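Local coordinates for protein beta-glucosidase (Chaetomella raphigera, PDB 6JXG) that probably hydrolyses terminal, non-reducing beta-D-glucosyl residues with release of beta-D-glucose, as a family 3 glycoside hydrolase in cellulose breakdown, at residues T70-G75 / Q324-I329; F390-A395 / G508-N513. All blocks are in the same frame, centred on the assembly; numbering follows the deposited sequence.

From the N terminus, the chain enters contact 1 at 70-75, in the TIM-barrel-type N-terminal region of the family 3 fold. It returns 248 residues later as helix 323-332 and closes that contact. Contact 2 then opens at 390-395 and closes at 508-513, after 112 residues, within the C-terminal family region. The two are in series and neither nest nor cross, yet their centres lie about 9 Å apart. A71 N and Q509 OE1, 2.7 Å apart, are probably hydrogen-bonded, and R327 packs on E510 and N513. Together they tie the barrel-side loop, helix 323-332 and the start of helix 511-519.

Contact 1. Residues T70-G75 / Q324-I329; sequences TAFPTG and QVARAI
T70 OG1 is hydrogen-bonded to E97 OE2 of helix 84-100, while its other branch, CG2, faces helix 323-332. T70 CG2 reaches A326 CB at 4.4 Å and lies over the centre of the F72 ring, 3.5 Å above the plane. The ring is brought beside it with F72 CG anti to the carbonyl carbon (chi1 -65°). No hydrogen bond crosses between 70-75 and 324-329, so the contact is apolar. V325 CG1 meets the F72 ring at its edge, 4.0 Å from F72 CE1.

The loop 70-75 follows strand 55-57 of the TIM-barrel-type region and runs into helix 75-79. T74 is the N-cap of that helix. Its OG1 is bonded to Q77 N and to V506 O. Helix 323-332 leads on to strand 335-339, an outer strand of the mixed sheet of the C-terminal family region. The contact thus sets a barrel-side loop against the helix preceding that strand.

P73 carries most of the loop's share, its ring turned to the helix. P73 CD rests 3.9 Å from A326 CB, and P73 CG lies 3.6 Å from A326 O. On the next turn I329 CG2 presses on the proline ring, 3.5 Å from P73 CG, tighter than usual van der Waals contact. With I329 CG1 anti to the carbonyl carbon (chi1 -66°), CG2 is left facing the proline. The I329 side chain also touches L86 and R90 of helix 84-100.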
loop_
_atom_site.group_PDB
_atom_site.type_symbol
_atom_site.label_atom_id
_atom_site.label_comp_id
_atom_site.label_asym_id
_atom_site.label_seq_id
_atom_site.Cartn_x
_atom_site.Cartn_y
_atom_site.Cartn_z
ATOM N N THR A 70 5.768 -16.575 -3.382
ATOM C CA THR A 70 6.128 -15.870 -2.156
ATOM C C THR A 70 4.930 -15.050 -1.652
ATOM O O THR A 70 4.315 -14.314 -2.409
ATOM C CB THR A 70 7.335 -14.939 -2.406
ATOM O OG1 THR A 70 8.459 -15.746 -2.792
ATOM C CG2 THR A 70 7.757 -14.149 -1.157
ATOM N N ALA A 71 4.698 -15.098 -0.346
ATOM C CA ALA A 71 3.704 -14.260 0.288
ATOM C C ALA A 71 4.470 -13.075 0.943
ATOM O O ALA A 71 5.038 -13.205 2.026
ATOM C CB ALA A 71 2.883 -15.051 1.294
ATOM N N PHE A 72 4.611 -11.994 0.175
ATOM C CA PHE A 72 5.362 -10.853 0.584
ATOM C C PHE A 72 4.613 -10.103 1.684
ATOM O O PHE A 72 3.422 -10.292 1.872
ATOM C CB PHE A 72 5.606 -9.900 -0.577
ATOM C CG PHE A 72 6.485 -10.457 -1.700
ATOM C CD1 PHE A 72 7.861 -10.422 -1.629
ATOM C CD2 PHE A 72 5.908 -11.081 -2.780
ATOM C CE1 PHE A 72 8.619 -10.961 -2.675
ATOM C CE2 PHE A 72 6.664 -11.591 -3.818
ATOM C CZ PHE A 72 8.037 -11.547 -3.723
ATOM N N PRO A 73 5.308 -9.244 2.434
ATOM C CA PRO A 73 4.647 -8.329 3.361
ATOM C C PRO A 73 3.610 -7.458 2.667
ATOM O O PRO A 73 3.686 -7.176 1.434
ATOM C CB PRO A 73 5.793 -7.459 3.877
ATOM C CG PRO A 73 7.007 -8.291 3.740
ATOM C CD PRO A 73 6.774 -9.179 2.536
ATOM N N THR A 74 2.648 -7.047 3.440
ATOM C CA THR A 74 1.566 -6.135 2.990
ATOM C C THR A 74 2.116 -4.812 2.532
ATOM O O THR A 74 3.218 -4.391 2.926
ATOM C CB THR A 74 0.559 -5.894 4.103
ATOM O OG1 THR A 74 1.224 -5.288 5.196
ATOM C CG2 THR A 74 -0.068 -7.227 4.561
ATOM N N GLY A 75 1.333 -4.117 1.726
ATOM C CA GLY A 75 1.652 -2.766 1.327
ATOM C C GLY A 75 2.004 -1.883 2.505
ATOM O O GLY A 75 2.957 -1.132 2.462
ATOM N N GLN A 324 14.232 -13.206 0.852
ATOM C CA GLN A 324 15.260 -12.306 1.482
ATOM C C GLN A 324 14.647 -10.915 1.669
ATOM O O GLN A 324 14.611 -10.325 2.790
ATOM C CB GLN A 324 16.545 -12.345 0.606
ATOM C CG GLN A 324 17.012 -13.825 0.643
ATOM C CD GLN A 324 18.302 -14.142 -0.103
ATOM O OE1 GLN A 324 18.943 -13.278 -0.670
ATOM N NE2 GLN A 324 18.694 -15.421 -0.043
ATOM N N VAL A 325 14.074 -10.405 0.587
ATOM C CA VAL A 325 13.404 -9.096 0.695
ATOM C C VAL A 325 12.161 -9.215 1.560
ATOM O O VAL A 325 11.872 -8.300 2.281
ATOM C CB VAL A 325 13.096 -8.459 -0.689
ATOM C CG1 VAL A 325 12.012 -9.200 -1.422
ATOM C CG2 VAL A 325 12.671 -7.004 -0.483
ATOM N N ALA A 326 11.467 -10.354 1.533
ATOM C CA ALA A 326 10.333 -10.560 2.414
ATOM C C ALA A 326 10.747 -10.436 3.926
ATOM O O ALA A 326 10.103 -9.748 4.728
ATOM C CB ALA A 326 9.607 -11.848 2.094
ATOM N N ARG A 327 11.861 -11.060 4.281
ATOM C CA ARG A 327 12.385 -10.939 5.625
ATOM C C ARG A 327 12.838 -9.527 5.949
ATOM O O ARG A 327 12.597 -9.020 7.047
ATOM C CB ARG A 327 13.531 -11.917 5.855
ATOM C CG ARG A 327 13.925 -11.980 7.344
ATOM C CD ARG A 327 15.002 -12.996 7.503
ATOM N NE ARG A 327 15.480 -13.018 8.888
ATOM C CZ ARG A 327 16.085 -14.066 9.425
ATOM N NH1 ARG A 327 16.250 -15.182 8.725
ATOM N NH2 ARG A 327 16.527 -14.012 10.674
ATOM N N ALA A 328 13.518 -8.850 5.019
ATOM C CA ALA A 328 14.034 -7.540 5.303
ATOM C C ALA A 328 12.898 -6.528 5.581
ATOM O O ALA A 328 13.016 -5.709 6.493
ATOM C CB ALA A 328 14.949 -7.056 4.185
ATOM N N ILE A 329 11.791 -6.632 4.851
ATOM C CA ILE A 329 10.617 -5.782 5.129
ATOM C C ILE A 329 9.854 -6.180 6.383
ATOM O O ILE A 329 9.398 -5.294 7.116
ATOM C CB ILE A 329 9.713 -5.744 3.874
ATOM C CG1 ILE A 329 10.468 -5.029 2.736
ATOM C CG2 ILE A 329 8.357 -5.115 4.186
ATOM C CD1 ILE A 329 9.872 -5.139 1.391
#

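Contact 2. Residues F390-A395 / G508-N513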
loop_
_atom_site.group_PDB
_atom_site.type_symbol
_atom_site.label_atom_id
_atom_site.label_comp_id
_atom_site.label_asym_id
_atom_site.label_seq_id
_atom_site.Cartn_x
_atom_site.Cartn_y
_atom_site.Cartn_z
ATOM N N PHE A 390 0.450 -18.922 1.689
ATOM C CA PHE A 390 1.768 -18.940 2.257
ATOM C C PHE A 390 2.469 -20.228 1.848
ATOM O O PHE A 390 1.861 -21.302 1.982
ATOM C CB PHE A 390 1.715 -18.959 3.783
ATOM C CG PHE A 390 1.120 -17.719 4.408
ATOM C CD1 PHE A 390 1.889 -16.632 4.607
ATOM C CD2 PHE A 390 -0.217 -17.694 4.831
ATOM C CE1 PHE A 390 1.389 -15.504 5.244
ATOM C CE2 PHE A 390 -0.735 -16.589 5.464
ATOM C CZ PHE A 390 0.066 -15.483 5.654
ATOM N N PRO A 391 3.728 -20.139 1.356
ATOM C CA PRO A 391 4.496 -21.402 1.182
ATOM C C PRO A 391 4.934 -21.980 2.540
ATOM O O PRO A 391 5.216 -23.159 2.637
ATOM C CB PRO A 391 5.734 -20.989 0.369
ATOM C CG PRO A 391 5.868 -19.519 0.612
ATOM C CD PRO A 391 4.514 -18.960 0.989
ATOM N N TYR A 392 4.937 -21.142 3.555
ATOM C CA TYR A 392 5.258 -21.479 4.958
ATOM C C TYR A 392 4.973 -20.160 5.679
ATOM O O TYR A 392 4.779 -19.129 5.025
ATOM C CB TYR A 392 6.734 -21.889 5.113
ATOM C CG TYR A 392 7.733 -20.854 4.723
ATOM C CD1 TYR A 392 8.150 -19.868 5.619
ATOM C CD2 TYR A 392 8.262 -20.809 3.432
ATOM C CE1 TYR A 392 9.038 -18.880 5.253
ATOM C CE2 TYR A 392 9.182 -19.829 3.066
ATOM C CZ TYR A 392 9.540 -18.836 3.984
ATOM O OH TYR A 392 10.465 -17.835 3.610
ATOM N N LEU A 393 4.839 -20.181 6.988
ATOM C CA LEU A 393 4.694 -18.905 7.734
ATOM C C LEU A 393 5.517 -19.076 8.992
ATOM O O LEU A 393 5.199 -19.949 9.822
ATOM C CB LEU A 393 3.226 -18.608 8.059
ATOM C CG LEU A 393 2.993 -17.421 9.022
ATOM C CD1 LEU A 393 3.597 -16.157 8.448
ATOM C CD2 LEU A 393 1.510 -17.256 9.310
ATOM N N VAL A 394 6.604 -18.322 9.111
ATOM C CA VAL A 394 7.381 -18.326 10.353
ATOM C C VAL A 394 6.602 -17.554 11.471
ATOM O O VAL A 394 6.498 -16.335 11.436
ATOM C CB VAL A 394 8.776 -17.719 10.188
ATOM C CG1 VAL A 394 9.530 -17.847 11.516
ATOM C CG2 VAL A 394 9.540 -18.363 9.064
ATOM N N ALA A 395 6.007 -18.291 12.399
ATOM C CA ALA A 395 5.339 -17.660 13.518
ATOM C C ALA A 395 6.337 -17.170 14.560
ATOM O O ALA A 395 7.437 -17.666 14.628
ATOM C CB ALA A 395 4.367 -18.619 14.159
ATOM N N GLY A 508 3.664 -11.011 6.162
ATOM C CA GLY A 508 3.904 -12.088 5.233
ATOM C C GLY A 508 4.690 -13.234 5.824
ATOM O O GLY A 508 4.893 -13.323 7.063
ATOM N N GLN A 509 5.221 -14.073 4.925
ATOM C CA GLN A 509 5.764 -15.388 5.300
ATOM C C GLN A 509 6.921 -15.377 6.271
ATOM O O GLN A 509 7.073 -16.338 7.088
ATOM C CB GLN A 509 6.150 -16.205 4.058
ATOM C CG GLN A 509 7.351 -15.638 3.256
ATOM C CD GLN A 509 7.476 -16.284 1.896
ATOM O OE1 GLN A 509 6.487 -16.432 1.175
ATOM N NE2 GLN A 509 8.684 -16.697 1.541
ATOM N N GLU A 510 7.747 -14.337 6.160
ATOM C CA GLU A 510 8.898 -14.224 7.047
ATOM C C GLU A 510 8.666 -13.461 8.366
ATOM O O GLU A 510 9.610 -13.281 9.147
ATOM C CB GLU A 510 10.094 -13.644 6.276
ATOM C CG GLU A 510 10.712 -14.702 5.360
ATOM C CD GLU A 510 11.658 -15.681 6.014
ATOM O OE1 GLU A 510 12.411 -15.301 6.982
ATOM O OE2 GLU A 510 11.660 -16.846 5.550
ATOM N N SER A 511 7.410 -13.152 8.659
ATOM C CA SER A 511 7.006 -12.364 9.842
ATOM C C SER A 511 7.840 -12.646 11.113
ATOM O O SER A 511 8.499 -11.750 11.659
ATOM C CB SER A 511 5.496 -12.602 10.138
ATOM O OG SER A 511 5.066 -11.885 11.285
ATOM N N GLY A 512 7.758 -13.865 11.608
ATOM C CA GLY A 512 8.377 -14.227 12.869
ATOM C C GLY A 512 9.902 -14.129 12.839
ATOM O O GLY A 512 10.523 -13.827 13.888
ATOM N N ASN A 513 10.522 -14.328 11.671
ATOM C CA ASN A 513 11.983 -14.043 11.547
ATOM C C ASN A 513 12.333 -12.559 11.663
ATOM O O ASN A 513 13.247 -12.143 12.446
ATOM C CB ASN A 513 12.570 -14.655 10.279
ATOM C CG ASN A 513 12.793 -16.149 10.429
ATOM O OD1 ASN A 513 13.031 -16.636 11.538
ATOM N ND2 ASN A 513 12.785 -16.856 9.336
#
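This is a buried contact of mixed kind, in which backbone bonds join the loop 390-395 to the type I beta turn G508-S511 that starts helix 511-519. It lies in the C-terminal region of the family 3 fold. Two backbone bonds stitch it. V394 N donates to Q509 O over 2.9 Å, nearly straight at 164°. V394 O accepts from G512 N at 2.8 Å. G512 suits this place, since a CB there would clash with V394 O and A395 O.

The side chains add a polar cluster round Y392. Y392 OH donates to E510 OE2 in a very short bond of 2.5 Å, with the carboxylate oxygen at the ring's edge and the ring and carboxylate planes 78° apart. Q509 NE2 gives Y392 OH a weak bond of 3.0 Å. Q509 CB lies over one face of the ring, toward its rim. Y392 O is buried with no partner in the model. A phenylalanine in place of Y392 lacks the hydroxyl, so E510 OE2 would probably lose its mate across the contact and the carboxylate would be held mainly by N513. E510 sits at the N-cap position of helix 511-519. E510 OE1 takes a bond from N513 ND2 at 2.8 Å, met from above the carboxylate plane. The Q509 amide turns OE1 to A71 N, and Q509 OE1 also lies 3.2 Å from P391 CG.

With V394 CG1 anti to the backbone N (chi1 -177°), both methyls lie against the N513 side chain, CG1 near OD1 and V394 CG2 3.6 Å from N513 ND2. The loop continues into helix 396-406, where A399 touches both V394 and N513. Helix 323-332 borders the cluster through K323 and R327, and strand 498-503 precedes the turn.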